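Local atomic coordinates of protein adenylyltransferase VopS (Vibrio parahaemolyticus, PDB entry 3LET), a protein that transfers AMP from ATP onto a threonine of the host Rho GTPases RhoA, Rac and Cdc42, which blocks effector binding and inhibits actin assembly. Residues 123-127 with 227-231; 242-248 with 270-276; 213-218 with 283-288; 39-43 with 68-72. All coordinates share one frame; numbering follows the deposited sequence.

Contact 1: residues 123-127 with 227-231; sequences VFDME and GPNIS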
loop_
_atom_site.group_PDB
_atom_site.type_symbol
_atom_site.label_atom_id
_atom_site.label_comp_id
_atom_site.label_asym_id
_atom_site.label_seq_id
_atom_site.Cartn_x
_atom_site.Cartn_y
_atom_site.Cartn_z
ATOM N N VAL A 123 -2.803 -17.243 0.357
ATOM C CA VAL A 123 -3.135 -15.895 -0.099
ATOM C C VAL A 123 -2.010 -14.940 0.310
ATOM O O VAL A 123 -1.534 -14.179 -0.506
ATOM C CB VAL A 123 -4.486 -15.400 0.476
ATOM C CG1 VAL A 123 -4.681 -13.896 0.209
ATOM C CG2 VAL A 123 -5.650 -16.223 -0.111
ATOM N N PHE A 124 -1.567 -15.015 1.559
ATOM C CA PHE A 124 -0.460 -14.158 2.058
ATOM C C PHE A 124 0.821 -14.421 1.266
ATOM O O PHE A 124 1.551 -13.479 0.909
ATOM C CB PHE A 124 -0.152 -14.466 3.538
ATOM C CG PHE A 124 -0.988 -13.701 4.544
ATOM C CD1 PHE A 124 -2.122 -13.005 4.169
ATOM C CD2 PHE A 124 -0.624 -13.702 5.884
ATOM C CE1 PHE A 124 -2.875 -12.326 5.091
ATOM C CE2 PHE A 124 -1.391 -13.031 6.823
ATOM C CZ PHE A 124 -2.524 -12.347 6.418
ATOM N N ASP A 125 1.126 -15.700 0.997
ATOM C CA ASP A 125 2.362 -16.041 0.264
ATOM C C ASP A 125 2.351 -15.389 -1.125
ATOM O O ASP A 125 3.411 -14.972 -1.655
ATOM C CB ASP A 125 2.473 -17.559 0.056
ATOM C CG ASP A 125 3.093 -18.314 1.253
ATOM O OD1 ASP A 125 3.825 -17.724 2.065
ATOM O OD2 ASP A 125 2.870 -19.544 1.348
ATOM N N MET A 126 1.182 -15.361 -1.761
ATOM C CA MET A 126 1.054 -14.747 -3.102
ATOM C C MET A 126 1.304 -13.257 -2.972
ATOM O O MET A 126 2.030 -12.667 -3.785
ATOM C CB MET A 126 -0.339 -14.976 -3.706
ATOM C CG MET A 126 -0.642 -16.437 -4.043
ATOM S SD MET A 126 0.441 -17.050 -5.332
ATOM C CE MET A 126 0.044 -15.941 -6.684
ATOM N N GLU A 127 0.744 -12.660 -1.939
ATOM C CA GLU A 127 0.938 -11.216 -1.754
ATOM C C GLU A 127 2.420 -10.936 -1.525
ATOM O O GLU A 127 2.995 -10.039 -2.148
ATOM C CB GLU A 127 0.113 -10.705 -0.583
ATOM C CG GLU A 127 0.271 -9.191 -0.325
ATOM C CD GLU A 127 -0.364 -8.299 -1.409
ATOM O OE1 GLU A 127 -0.911 -8.821 -2.399
ATOM O OE2 GLU A 127 -0.315 -7.048 -1.258
ATOM N N GLY A 227 -7.852 -6.672 -2.791
ATOM C CA GLY A 227 -7.105 -7.711 -2.085
ATOM C C GLY A 227 -5.980 -8.308 -2.929
ATOM O O GLY A 227 -5.845 -7.971 -4.089
ATOM N N PRO A 228 -5.170 -9.201 -2.339
ATOM C CA PRO A 228 -4.113 -9.910 -3.074
ATOM C C PRO A 228 -4.638 -10.598 -4.328
ATOM O O PRO A 228 -5.763 -11.114 -4.318
ATOM C CB PRO A 228 -3.639 -10.972 -2.078
ATOM C CG PRO A 228 -3.936 -10.340 -0.710
ATOM C CD PRO A 228 -5.253 -9.636 -0.922
ATOM N N ASN A 229 -3.837 -10.621 -5.392
ATOM C CA ASN A 229 -4.263 -11.278 -6.622
ATOM C C ASN A 229 -3.756 -12.706 -6.565
ATOM O O ASN A 229 -2.557 -12.932 -6.465
ATOM C CB ASN A 229 -3.728 -10.553 -7.871
ATOM C CG ASN A 229 -4.348 -11.081 -9.153
ATOM O OD1 ASN A 229 -4.308 -12.283 -9.419
ATOM N ND2 ASN A 229 -4.933 -10.188 -9.949
ATOM N N ILE A 230 -4.676 -13.667 -6.550
ATOM C CA ILE A 230 -4.293 -15.078 -6.499
ATOM C C ILE A 230 -4.727 -15.788 -7.778
ATOM O O ILE A 230 -4.783 -17.020 -7.830
ATOM C CB ILE A 230 -4.926 -15.813 -5.297
ATOM C CG1 ILE A 230 -6.454 -15.749 -5.368
ATOM C CG2 ILE A 230 -4.410 -15.227 -3.978
ATOM C CD1 ILE A 230 -7.146 -16.615 -4.318
ATOM N N SER A 231 -5.015 -14.985 -8.798
ATOM C CA SER A 231 -5.558 -15.460 -10.065
ATOM C C SER A 231 -4.542 -15.449 -11.191
ATOM O O SER A 231 -4.900 -15.680 -12.328
ATOM C CB SER A 231 -6.715 -14.543 -10.482
ATOM O OG SER A 231 -7.789 -14.639 -9.571
HETATM O O HOH W 1 -1.220 -9.374 -4.981
#
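Pro228 lays its ring on Val123 and Glu127, two residues one turn apart on helix 113-139. Here the loop between helix 207-217 and helix 238-255 of the Fic domain packs on helix 113-139 of the N-terminal region, so the contact ties the two parts of VopS together. CG of Pro228 lies 3.7 Å from CG1 of Val123, with the valine crossing the ring at about a right angle. From another side, OE1 of Glu127 comes within 3.4 Å of CA of Pro228. The carboxylate gets there because CG stands anti to the backbone N (chi1 180°) and the chain then bends at chi2. Its two oxygens have separate partners: OE2 is hydrogen-bonded to OG of Ser237, further along the same loop, and OE1 accepts a bond from a water. That water in turn accepts from the next residue, Asn229, whose backbone N is 2.9 Å away, so one water ties the carboxylate on the helix to the loop backbone, where the packing is otherwise apolar. The carbonyl O of Asn229 faces the methyl end of Met126, whose chain is bent twice. At Ile230 the touching branch is CG2, 4.0 Å from CG of Met126 and 4.2 Å from CG2 of Val123; Tyr102 of helix 88-102 borders both Ile230 and Val123. Beyond this methyl the loop turns off the helix in an Asx turn: N of Ser231 donates to OD1 of Asn229 over 2.9 Å, at an N-H...O angle of 151°.

Contact 2: residues 242-248 with 270-276; sequences EGMLKQH and GVIGYHG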
loop_
_atom_site.group_PDB
_atom_site.type_symbol
_atom_site.label_atom_id
_atom_site.label_comp_id
_atom_site.label_asym_id
_atom_site.label_seq_id
_atom_site.Cartn_x
_atom_site.Cartn_y
_atom_site.Cartn_z
ATOM N N GLU A 242 0.368 0.270 -0.698
ATOM C CA GLU A 242 0.524 1.452 0.118
ATOM C C GLU A 242 1.569 1.190 1.192
ATOM O O GLU A 242 2.380 2.058 1.479
ATOM C CB GLU A 242 -0.812 1.838 0.737
ATOM C CG GLU A 242 -0.710 2.949 1.769
ATOM C CD GLU A 242 -2.070 3.228 2.406
ATOM O OE1 GLU A 242 -2.683 4.242 2.033
ATOM O OE2 GLU A 242 -2.547 2.421 3.241
ATOM N N GLY A 243 1.568 -0.001 1.785
ATOM C CA GLY A 243 2.559 -0.298 2.827
ATOM C C GLY A 243 4.002 -0.297 2.267
ATOM O O GLY A 243 4.946 0.150 2.907
ATOM N N MET A 244 4.158 -0.823 1.064
ATOM C CA MET A 244 5.487 -0.868 0.421
ATOM C C MET A 244 5.955 0.553 0.098
ATOM O O MET A 244 7.129 0.886 0.298
ATOM C CB MET A 244 5.430 -1.716 -0.853
ATOM C CG MET A 244 5.379 -3.245 -0.623
ATOM S SD MET A 244 6.711 -3.871 0.400
ATOM C CE MET A 244 8.114 -3.920 -0.759
ATOM N N LEU A 245 5.054 1.403 -0.398
ATOM C CA LEU A 245 5.448 2.796 -0.673
ATOM C C LEU A 245 5.910 3.476 0.634
ATOM O O LEU A 245 6.926 4.203 0.689
ATOM C CB LEU A 245 4.276 3.579 -1.282
ATOM C CG LEU A 245 4.561 5.066 -1.508
ATOM C CD1 LEU A 245 5.826 5.223 -2.338
ATOM C CD2 LEU A 245 3.346 5.728 -2.192
ATOM N N LYS A 246 5.138 3.258 1.694
ATOM C CA LYS A 246 5.433 3.883 2.970
ATOM C C LYS A 246 6.808 3.438 3.445
ATOM O O LYS A 246 7.618 4.258 3.904
ATOM C CB LYS A 246 4.346 3.504 3.985
ATOM C CG LYS A 246 4.625 3.961 5.429
ATOM C CD LYS A 246 3.459 3.551 6.314
ATOM C CE LYS A 246 3.863 3.552 7.802
ATOM N NZ LYS A 246 4.068 4.929 8.282
ATOM N N GLN A 247 7.099 2.140 3.337
ATOM C CA GLN A 247 8.387 1.633 3.840
ATOM C C GLN A 247 9.490 2.098 2.902
ATOM O O GLN A 247 10.636 2.293 3.311
ATOM C CB GLN A 247 8.372 0.083 3.882
ATOM C CG GLN A 247 9.743 -0.575 4.030
ATOM C CD GLN A 247 10.494 -0.142 5.283
ATOM O OE1 GLN A 247 9.887 0.174 6.315
ATOM N NE2 GLN A 247 11.828 -0.129 5.196
ATOM N N HIS A 248 9.134 2.301 1.645
ATOM C CA HIS A 248 10.129 2.764 0.651
ATOM C C HIS A 248 10.633 4.144 1.035
ATOM O O HIS A 248 11.843 4.406 1.025
ATOM C CB HIS A 248 9.496 2.808 -0.729
ATOM C CG HIS A 248 10.471 3.118 -1.830
ATOM N ND1 HIS A 248 11.603 2.367 -2.042
ATOM C CD2 HIS A 248 10.495 4.115 -2.749
ATOM C CE1 HIS A 248 12.277 2.873 -3.066
ATOM N NE2 HIS A 248 11.628 3.928 -3.512
ATOM N N GLY A 270 8.786 4.428 -6.989
ATOM C CA GLY A 270 8.149 3.863 -5.810
ATOM C C GLY A 270 6.646 3.978 -5.832
ATOM O O GLY A 270 5.922 3.025 -5.495
ATOM N N VAL A 271 6.140 5.154 -6.170
ATOM C CA VAL A 271 4.691 5.349 -6.177
ATOM C C VAL A 271 4.032 4.467 -7.231
ATOM O O VAL A 271 3.050 3.793 -6.969
ATOM C CB VAL A 271 4.305 6.812 -6.505
ATOM C CG1 VAL A 271 2.765 6.927 -6.633
ATOM C CG2 VAL A 271 4.837 7.727 -5.433
ATOM N N ILE A 272 4.563 4.484 -8.449
ATOM C CA ILE A 272 3.860 3.830 -9.531
ATOM C C ILE A 272 4.167 2.343 -9.480
ATOM O O ILE A 272 3.280 1.506 -9.683
ATOM C CB ILE A 272 4.235 4.421 -10.911
ATOM C CG1 ILE A 272 3.734 5.873 -11.009
ATOM C CG2 ILE A 272 3.606 3.604 -12.037
ATOM C CD1 ILE A 272 4.417 6.668 -12.159
ATOM N N GLY A 273 5.408 2.026 -9.149
ATOM C CA GLY A 273 5.890 0.647 -9.161
ATOM C C GLY A 273 5.278 -0.221 -8.067
ATOM O O GLY A 273 5.114 -1.426 -8.235
ATOM N N TYR A 274 4.997 0.378 -6.924
ATOM C CA TYR A 274 4.381 -0.368 -5.817
ATOM C C TYR A 274 2.862 -0.185 -5.831
ATOM O O TYR A 274 2.163 -0.846 -5.065
ATOM C CB TYR A 274 4.921 0.143 -4.486
ATOM C CG TYR A 274 6.310 -0.332 -4.118
ATOM C CD1 TYR A 274 6.642 -1.703 -4.196
ATOM C CD2 TYR A 274 7.262 0.560 -3.623
ATOM C CE1 TYR A 274 7.876 -2.154 -3.819
ATOM C CE2 TYR A 274 8.512 0.121 -3.254
ATOM C CZ TYR A 274 8.809 -1.246 -3.358
ATOM O OH TYR A 274 10.031 -1.716 -3.004
ATOM N N HIS A 275 2.353 0.709 -6.689
ATOM C CA HIS A 275 0.915 1.034 -6.716
ATOM C C HIS A 275 0.509 1.535 -5.334
ATOM O O HIS A 275 -0.319 0.922 -4.655
ATOM C CB HIS A 275 0.068 -0.186 -7.097
ATOM C CG HIS A 275 0.306 -0.638 -8.502
ATOM N ND1 HIS A 275 -0.422 -0.154 -9.567
ATOM C CD2 HIS A 275 1.232 -1.476 -9.025
ATOM C CE1 HIS A 275 0.023 -0.702 -10.684
ATOM N NE2 HIS A 275 1.026 -1.508 -10.383
ATOM N N GLY A 276 1.111 2.632 -4.904
ATOM C CA GLY A 276 0.952 3.095 -3.528
ATOM C C GLY A 276 -0.400 3.716 -3.205
ATOM O O GLY A 276 -0.700 3.950 -2.013
HETATM O O HOH W 2 -2.770 4.876 -0.492
HETATM O O HOH W 3 11.390 -0.288 -1.224
#
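Tyr274 projects from the end of helix 260-274 against helix 238-255, its ring meeting Met244 with a face and His248 with an edge. CB of Met244 sits over that face, 3.7 Å from the ring centroid and 18° off the normal, a CH-pi contact. The methionine chain, bent at chi2 and chi3, stays on that side of the ring and brings CE, above the rim, to 3.5 Å from CE1 of Tyr274, while its sulfur makes an oblique Met-aromatic contact. On the His248 side the tyrosine presents its edge to the imidazole face in a T-shaped pair, with planes at 70° and centroids 5.6 Å apart. A water bonded to both OH of Tyr274 and ND1 of His248 closes this pair at its polar end.

Leu245 fills the other half of the interface: CD1 lies 3.8 Å from C of Gly270, and CD2 reaches CG2 of Val271 and, at 3.8 Å, CA of Gly276. Gly276 follows His275, the C-prime residue of the Schellman motif that ends helix 260-274. Its O lies 3.5 Å from CB of Glu242, and a second water links the same oxygen to OE1 of Glu242.

The two helical segments run roughly antiparallel, at 151°, their axes approaching to 9.0 Å. Helix 113-139 backs them at Met244, His248 and Tyr274, helix 207-217 borders Glu242 and Leu245 through Met207, and helix 281-295 lies against Val271.

Contact 3: residues 213-218 with 283-288; sequences LHARLV and RMGRML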
loop_
_atom_site.group_PDB
_atom_site.type_symbol
_atom_site.label_atom_id
_atom_site.label_comp_id
_atom_site.label_asym_id
_atom_site.label_seq_id
_atom_site.Cartn_x
_atom_site.Cartn_y
_atom_site.Cartn_z
ATOM N N LEU A 213 -1.261 15.248 0.119
ATOM C CA LEU A 213 -1.073 15.789 -1.234
ATOM C C LEU A 213 -1.995 15.068 -2.208
ATOM O O LEU A 213 -2.690 15.688 -2.995
ATOM C CB LEU A 213 0.385 15.631 -1.675
ATOM C CG LEU A 213 0.675 15.976 -3.141
ATOM C CD1 LEU A 213 0.206 17.407 -3.510
ATOM C CD2 LEU A 213 2.183 15.795 -3.417
ATOM N N HIS A 214 -1.988 13.737 -2.158
ATOM C CA HIS A 214 -2.803 12.943 -3.064
ATOM C C HIS A 214 -4.289 13.335 -2.976
ATOM O O HIS A 214 -4.973 13.446 -4.003
ATOM C CB HIS A 214 -2.598 11.460 -2.715
ATOM C CG HIS A 214 -3.436 10.528 -3.525
ATOM N ND1 HIS A 214 -4.630 10.024 -3.070
ATOM C CD2 HIS A 214 -3.239 9.992 -4.753
ATOM C CE1 HIS A 214 -5.149 9.223 -3.988
ATOM N NE2 HIS A 214 -4.321 9.182 -5.014
ATOM N N ALA A 215 -4.782 13.544 -1.755
ATOM C CA ALA A 215 -6.184 13.900 -1.535
ATOM C C ALA A 215 -6.580 15.204 -2.244
ATOM O O ALA A 215 -7.714 15.338 -2.698
ATOM C CB ALA A 215 -6.489 13.993 -0.029
ATOM N N ARG A 216 -5.649 16.153 -2.343
ATOM C CA ARG A 216 -5.906 17.426 -3.005
ATOM C C ARG A 216 -5.641 17.344 -4.499
ATOM O O ARG A 216 -6.260 18.045 -5.289
ATOM C CB ARG A 216 -5.064 18.526 -2.354
ATOM C CG ARG A 216 -5.512 18.806 -0.915
ATOM C CD ARG A 216 -4.623 19.829 -0.224
ATOM N NE ARG A 216 -4.647 21.096 -0.943
ATOM C CZ ARG A 216 -3.659 21.990 -0.949
ATOM N NH1 ARG A 216 -2.543 21.780 -0.280
ATOM N NH2 ARG A 216 -3.791 23.106 -1.633
ATOM N N LEU A 217 -4.751 16.445 -4.892
ATOM C CA LEU A 217 -4.370 16.328 -6.288
ATOM C C LEU A 217 -5.363 15.471 -7.080
ATOM O O LEU A 217 -5.588 15.714 -8.264
ATOM C CB LEU A 217 -2.984 15.718 -6.376
ATOM C CG LEU A 217 -2.410 15.439 -7.755
ATOM C CD1 LEU A 217 -2.240 16.761 -8.536
ATOM C CD2 LEU A 217 -1.064 14.705 -7.601
ATOM N N VAL A 218 -5.943 14.473 -6.412
ATOM C CA VAL A 218 -6.815 13.481 -7.048
ATOM C C VAL A 218 -8.126 13.483 -6.261
ATOM O O VAL A 218 -8.451 12.515 -5.594
ATOM C CB VAL A 218 -6.155 12.076 -6.984
ATOM C CG1 VAL A 218 -6.866 11.072 -7.902
ATOM C CG2 VAL A 218 -4.677 12.182 -7.389
ATOM N N ARG A 283 -0.338 10.348 -11.634
ATOM C CA ARG A 283 -0.348 11.770 -11.278
ATOM C C ARG A 283 0.542 12.018 -10.075
ATOM O O ARG A 283 1.285 12.991 -10.056
ATOM C CB ARG A 283 -1.766 12.224 -10.893
ATOM C CG ARG A 283 -2.623 12.510 -12.094
ATOM C CD ARG A 283 -4.044 12.808 -11.660
ATOM N NE ARG A 283 -4.843 13.141 -12.825
ATOM C CZ ARG A 283 -5.517 14.272 -12.978
ATOM N NH1 ARG A 283 -5.521 15.180 -12.013
ATOM N NH2 ARG A 283 -6.212 14.474 -14.092
ATOM N N MET A 284 0.461 11.164 -9.059
ATOM C CA MET A 284 1.297 11.365 -7.875
ATOM C C MET A 284 2.768 11.204 -8.198
ATOM O O MET A 284 3.606 11.984 -7.716
ATOM C CB MET A 284 0.952 10.391 -6.747
ATOM C CG MET A 284 -0.168 10.886 -5.829
ATOM S SD MET A 284 0.278 12.427 -4.970
ATOM C CE MET A 284 1.324 11.874 -3.612
ATOM N N GLY A 285 3.094 10.146 -8.937
ATOM C CA GLY A 285 4.492 9.850 -9.256
ATOM C C GLY A 285 5.145 10.991 -10.021
ATOM O O GLY A 285 6.277 11.418 -9.723
ATOM N N ARG A 286 4.433 11.507 -11.008
ATOM C CA ARG A 286 4.930 12.679 -11.765
ATOM C C ARG A 286 4.989 13.937 -10.922
ATOM O O ARG A 286 5.922 14.713 -11.034
ATOM C CB ARG A 286 4.051 12.912 -12.995
ATOM C CG ARG A 286 4.139 11.739 -13.953
ATOM C CD ARG A 286 3.690 12.073 -15.380
ATOM N NE ARG A 286 3.811 10.860 -16.203
ATOM C CZ ARG A 286 2.869 9.936 -16.281
ATOM N NH1 ARG A 286 1.721 10.116 -15.638
ATOM N NH2 ARG A 286 3.062 8.840 -17.003
ATOM N N MET A 287 3.997 14.148 -10.062
ATOM C CA MET A 287 4.049 15.319 -9.190
ATOM C C MET A 287 5.251 15.196 -8.242
ATOM O O MET A 287 5.979 16.173 -8.034
ATOM C CB MET A 287 2.723 15.471 -8.429
ATOM C CG MET A 287 2.731 16.521 -7.322
ATOM S SD MET A 287 2.791 18.206 -8.020
ATOM C CE MET A 287 1.075 18.394 -8.560
ATOM N N LEU A 288 5.491 14.020 -7.640
ATOM C CA LEU A 288 6.668 13.920 -6.734
ATOM C C LEU A 288 8.002 14.067 -7.481
ATOM O O LEU A 288 8.956 14.634 -6.950
ATOM C CB LEU A 288 6.694 12.608 -5.921
ATOM C CG LEU A 288 5.505 12.471 -4.960
ATOM C CD1 LEU A 288 5.650 11.164 -4.182
ATOM C CD2 LEU A 288 5.410 13.619 -3.988
#
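Leu213 pushes its CD2 methyl toward helix 281-295, where it finds CG of Met287 at 4.0 Å and CD2 of Leu288 at 3.9 Å. It passes Met284 in the opposite sense, with CG of the leucine beside the sulfur. One residue on, His214 turns the edge of its imidazole to the same methionine: CG of Met284 lies near the ring plane, 3.4 Å from CD2 of His214. The ring is fixed on other sides as well. Its NE2 is hydrogen-bonded to O of Asp279, Phe277 stacks with it, and CB of Val218, one turn later, lies over one face. Met284 meets His214 twice, by CG at the ring edge and by CE near CB, while SD lies 3.7 Å from CD2 of Leu217.

Leu217 has the largest share of the interface. With its CG anti to the backbone N (chi1 177°), it reaches across to touch three side chains: CD2 also meets CB of Arg283, and CD1 comes within 3.7 Å of CE of Met287. Val218, the first residue beyond the helix, rests loosely against CD of Arg283. That arginine extends past it, and NH2 forms a salt bridge with Asp186.

The helical segments cross steeply, at 114°, their axes no nearer than 10.7 Å. Residues 283-288 include the end of the Fic signature HxFx(D/E)GNGRxxR, which starts at His275 and finishes at Arg286, an ATP-binding residue by similarity to relatives. Helix 207-217 thus packs on the helix that carries this signature, in the all-helical core of a Fic domain.

Contact 4: residues 39-43 with 68-72; sequences PSDVL and AMTEV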
loop_
_atom_site.group_PDB
_atom_site.type_symbol
_atom_site.label_atom_id
_atom_site.label_comp_id
_atom_site.label_asym_id
_atom_site.label_seq_id
_atom_site.Cartn_x
_atom_site.Cartn_y
_atom_site.Cartn_z
ATOM N N PRO A 39 -4.864 -18.420 20.347
ATOM C CA PRO A 39 -5.943 -18.160 19.389
ATOM C C PRO A 39 -6.347 -19.444 18.662
ATOM O O PRO A 39 -7.515 -19.581 18.284
ATOM C CB PRO A 39 -5.322 -17.134 18.411
ATOM C CG PRO A 39 -4.151 -16.571 19.104
ATOM C CD PRO A 39 -3.664 -17.594 20.096
ATOM N N SER A 40 -5.398 -20.361 18.439
ATOM C CA SER A 40 -5.774 -21.670 17.886
ATOM C C SER A 40 -6.718 -22.408 18.829
ATOM O O SER A 40 -7.694 -23.009 18.380
ATOM C CB SER A 40 -4.543 -22.528 17.597
ATOM O OG SER A 40 -3.751 -21.898 16.593
ATOM N N ASP A 41 -6.430 -22.377 20.128
ATOM C CA ASP A 41 -7.310 -23.021 21.129
ATOM C C ASP A 41 -8.721 -22.441 21.055
ATOM O O ASP A 41 -9.707 -23.172 21.186
ATOM C CB ASP A 41 -6.804 -22.814 22.559
ATOM C CG ASP A 41 -5.526 -23.579 22.869
ATOM O OD1 ASP A 41 -5.132 -24.480 22.091
ATOM O OD2 ASP A 41 -4.915 -23.263 23.914
ATOM N N VAL A 42 -8.815 -21.116 20.898
ATOM C CA VAL A 42 -10.116 -20.455 20.765
ATOM C C VAL A 42 -10.861 -20.948 19.524
ATOM O O VAL A 42 -12.036 -21.327 19.609
ATOM C CB VAL A 42 -9.974 -18.922 20.735
ATOM C CG1 VAL A 42 -11.309 -18.237 20.349
ATOM C CG2 VAL A 42 -9.475 -18.429 22.090
ATOM N N LEU A 43 -10.184 -21.000 18.379
ATOM C CA LEU A 43 -10.849 -21.488 17.166
ATOM C C LEU A 43 -11.264 -22.939 17.317
ATOM O O LEU A 43 -12.343 -23.317 16.882
ATOM C CB LEU A 43 -9.936 -21.332 15.931
ATOM C CG LEU A 43 -9.768 -19.856 15.573
ATOM C CD1 LEU A 43 -8.561 -19.696 14.635
ATOM C CD2 LEU A 43 -11.045 -19.294 14.940
ATOM N N ALA A 68 -9.687 -14.134 16.297
ATOM C CA ALA A 68 -8.783 -15.266 16.545
ATOM C C ALA A 68 -8.077 -15.671 15.248
ATOM O O ALA A 68 -6.864 -15.947 15.237
ATOM C CB ALA A 68 -9.547 -16.494 17.125
ATOM N N MET A 69 -8.822 -15.696 14.148
ATOM C CA MET A 69 -8.195 -15.960 12.834
ATOM C C MET A 69 -7.128 -14.940 12.482
ATOM O O MET A 69 -6.043 -15.293 11.968
ATOM C CB MET A 69 -9.253 -15.941 11.762
ATOM C CG MET A 69 -10.182 -17.085 12.021
ATOM S SD MET A 69 -9.563 -18.403 11.062
ATOM C CE MET A 69 -10.784 -18.135 9.779
ATOM N N THR A 70 -7.418 -13.682 12.768
ATOM C CA THR A 70 -6.448 -12.617 12.482
ATOM C C THR A 70 -5.175 -12.839 13.279
ATOM O O THR A 70 -4.063 -12.756 12.738
ATOM C CB THR A 70 -7.021 -11.237 12.843
ATOM O OG1 THR A 70 -8.162 -10.989 12.027
ATOM C CG2 THR A 70 -5.973 -10.105 12.587
ATOM N N GLU A 71 -5.319 -13.094 14.574
ATOM C CA GLU A 71 -4.156 -13.355 15.443
ATOM C C GLU A 71 -3.364 -14.566 14.961
ATOM O O GLU A 71 -2.151 -14.517 14.900
ATOM C CB GLU A 71 -4.592 -13.579 16.895
ATOM C CG GLU A 71 -5.076 -12.259 17.510
ATOM C CD GLU A 71 -5.792 -12.457 18.821
ATOM O OE1 GLU A 71 -5.646 -13.532 19.413
ATOM O OE2 GLU A 71 -6.491 -11.520 19.245
ATOM N N VAL A 72 -4.041 -15.648 14.598
ATOM C CA VAL A 72 -3.309 -16.809 14.086
ATOM C C VAL A 72 -2.539 -16.380 12.837
ATOM O O VAL A 72 -1.363 -16.719 12.671
ATOM C CB VAL A 72 -4.238 -17.976 13.730
ATOM C CG1 VAL A 72 -3.459 -19.065 12.992
ATOM C CG2 VAL A 72 -4.855 -18.545 15.009
#
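With CG beside its backbone N (chi1 -70°), Leu43 reaches from helix 39-45 over the small side chain of Ala68, and Val72 answers with its CG2 methyl, placed beside its own backbone N by chi1 171°. This is helix-to-helix packing within the helical N-terminal region of VopS: the short helix 39-45 leans on the long helix 58-75, the segments antiparallel in sense at 143° with axes 8.8 Å apart. CB of Ala68 lies 3.7 Å from CG of Leu43 and also touches CG1 of Val42. At the end of the leucine, CD2 packs on CG of Met69, 3.8 Å away, and CD1 meets both SD of Met69 and CG2 of Val72, each 3.9 Å away. Ile117 of helix 113-139 borders Leu43, Met69 and Val72, closing that side of the cluster.

Pro39, the first residue of its helix, fills the other side. Its CB is 3.7 Å from CG2 of Val72 and equally close to O of Ala68, an oxygen already engaged by N of Val72 within the helix. Ser23 and Val24 of helix 23-30 also touch the proline. Glu71 crosses the ring at about a right angle, with its chain extended beyond CG. Its carboxylate oxygen OE1 is hydrogen-bonded to OG of Ser23 and at the same time lies 3.4 Å from CG of Pro39.

Overall arrangement
Contacts 2 and 3 form one continuous core in the Fic domain. Their centres are 13 Å apart, and Val271 joins them, its CG2 lying 3.7 Å from CD1 of Leu288. The Fic signature runs between them, from His275 in contact 2 to Arg286 in contact 3; the side chain of Val271 comes within about 4 Å of that of Asn281, an ATP-binding residue by similarity. Contact 1 lies about 17 Å from contact 2, centre to centre, and fastens the Fic domain to helix 113-139, which also backs contact 2 and borders contact 4. Contact 4, in the N-terminal region, stands about 40 Å from contact 3 between centres, on the opposite side of the chain's centre.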